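Local coordinates for protein carbonic anhydrase (Unidentified, PDB 3R1W) that probably catalyses the reversible hydration of carbon dioxide to bicarbonate as a trimeric, beta-helical carbonic anhydrase of the gamma class, at residues B[123-126]-B[127-131]. Residues are numbered along the deposited sequence; the frame is centred on the assembly and turned at random.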
loop_
_atom_site.group_PDB
_atom_site.type_symbol
_atom_site.label_atom_id
_atom_site.label_comp_id
_atom_site.label_asym_id
_atom_site.label_seq_id
_atom_site.Cartn_x
_atom_site.Cartn_y
_atom_site.Cartn_z
ATOM N N ALA B 123 14.774 -10.638 -10.172
ATOM C CA ALA B 123 13.925 -10.726 -11.353
ATOM C C ALA B 123 14.441 -9.789 -12.448
ATOM O O ALA B 123 14.986 -8.729 -12.167
ATOM C CB ALA B 123 12.463 -10.406 -10.996
ATOM N N ILE B 124 14.256 -10.187 -13.703
ATOM C CA ILE B 124 14.671 -9.366 -14.826
ATOM C C ILE B 124 13.503 -9.197 -15.781
ATOM O O ILE B 124 12.990 -10.173 -16.322
ATOM C CB ILE B 124 15.863 -10.008 -15.580
ATOM C CG1 ILE B 124 17.093 -10.061 -14.672
ATOM C CG2 ILE B 124 16.167 -9.238 -16.854
ATOM C CD1 ILE B 124 18.252 -10.865 -15.242
ATOM N N VAL B 125 13.061 -7.959 -15.959
ATOM C CA VAL B 125 11.995 -7.666 -16.908
ATOM C C VAL B 125 12.594 -7.007 -18.144
ATOM O O VAL B 125 13.161 -5.914 -18.069
ATOM C CB VAL B 125 10.929 -6.741 -16.289
ATOM C CG1 VAL B 125 9.765 -6.539 -17.260
ATOM C CG2 VAL B 125 10.430 -7.315 -14.963
ATOM N N GLU B 126 12.485 -7.678 -19.285
ATOM C CA GLU B 126 13.046 -7.143 -20.521
ATOM C C GLU B 126 12.230 -5.959 -21.064
ATOM O O GLU B 126 11.190 -5.597 -20.502
ATOM C CB GLU B 126 13.195 -8.264 -21.558
ATOM C CG GLU B 126 14.156 -9.349 -21.091
ATOM C CD GLU B 126 14.361 -10.465 -22.103
ATOM O OE1 GLU B 126 13.726 -10.440 -23.178
ATOM O OE2 GLU B 126 15.164 -11.373 -21.811
ATOM N N ASP B 127 12.722 -5.345 -22.138
ATOM C CA ASP B 127 12.029 -4.231 -22.792
ATOM C C ASP B 127 10.646 -4.635 -23.281
ATOM O O ASP B 127 10.435 -5.775 -23.685
ATOM C CB ASP B 127 12.809 -3.760 -24.026
ATOM C CG ASP B 127 14.147 -3.137 -23.695
ATOM O OD1 ASP B 127 14.485 -2.984 -22.498
ATOM O OD2 ASP B 127 14.864 -2.788 -24.662
ATOM N N GLU B 128 9.717 -3.685 -23.274
ATOM C CA GLU B 128 8.413 -3.873 -23.908
ATOM C C GLU B 128 7.655 -5.083 -23.365
ATOM O O GLU B 128 7.190 -5.944 -24.112
ATOM C CB GLU B 128 8.575 -3.905 -25.442
ATOM C CG GLU B 128 9.186 -2.596 -25.952
ATOM C CD GLU B 128 9.359 -2.521 -27.466
ATOM O OE1 GLU B 128 9.133 -3.532 -28.164
ATOM O OE2 GLU B 128 9.736 -1.433 -27.953
ATOM N N VAL B 129 7.533 -5.130 -22.040
ATOM C CA VAL B 129 6.792 -6.171 -21.359
ATOM C C VAL B 129 5.648 -5.511 -20.599
ATOM O O VAL B 129 5.789 -4.388 -20.121
ATOM C CB VAL B 129 7.701 -6.910 -20.343
ATOM C CG1 VAL B 129 6.869 -7.709 -19.352
ATOM C CG2 VAL B 129 8.729 -7.787 -21.079
ATOM N N ILE B 130 4.518 -6.200 -20.510
ATOM C CA ILE B 130 3.420 -5.767 -19.652
ATOM C C ILE B 130 3.292 -6.736 -18.487
ATOM O O ILE B 130 3.169 -7.948 -18.691
ATOM C CB ILE B 130 2.073 -5.720 -20.410
ATOM C CG1 ILE B 130 2.078 -4.586 -21.440
ATOM C CG2 ILE B 130 0.914 -5.546 -19.425
ATOM C CD1 ILE B 130 0.878 -4.610 -22.378
ATOM N N VAL B 131 3.347 -6.201 -17.268
ATOM C CA VAL B 131 3.076 -6.982 -16.064
ATOM C C VAL B 131 1.690 -6.581 -15.585
ATOM O O VAL B 131 1.454 -5.423 -15.219
ATOM C CB VAL B 131 4.127 -6.738 -14.950
ATOM C CG1 VAL B 131 3.783 -7.550 -13.683
ATOM C CG2 VAL B 131 5.524 -7.093 -15.449
#
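Glu-126 and Val-129 meet on the inner side of a corner in the left-handed beta-helix built from hexapeptide repeats, where the chain leaves strand 124-125 of one parallel sheet and bends into strand 130-131 of the next. The carbonyl of Glu-126 turns into the bend, and its O lies 3.3 Å from CG2 of Val-129, a van der Waals contact with a methyl group. Buried here, this oxygen finds no hydrogen-bond partner. Val-125 closes the inside of the corner: its CG1, held anti to the backbone N (chi1 -175°), reaches to 3.7 Å from CB of Val-129 and almost as near to CG1 of that residue. Both valines also pack on Leu-143 of the following coil, so the apolar contact continues along the helix axis.

The acidic side chains lead out of the turn. Glu-126 extends from the bend and its OE1 accepts a hydrogen bond from the backbone N of Ser-145, while OD1 of Asp-127 takes one from N of Asn-109; the two carboxylates thus tie the corner to the coils before and after it. At Glu-128 the backbone adopts a left-handed conformation (phi 57°, psi 52°) that helps turn the chain, and OE2 forms salt bridges to Arg-110 and to Arg-165 of helix 162-184. On the inner side, CB of Val-129 also lies 3.7 Å from the Glu-126 O.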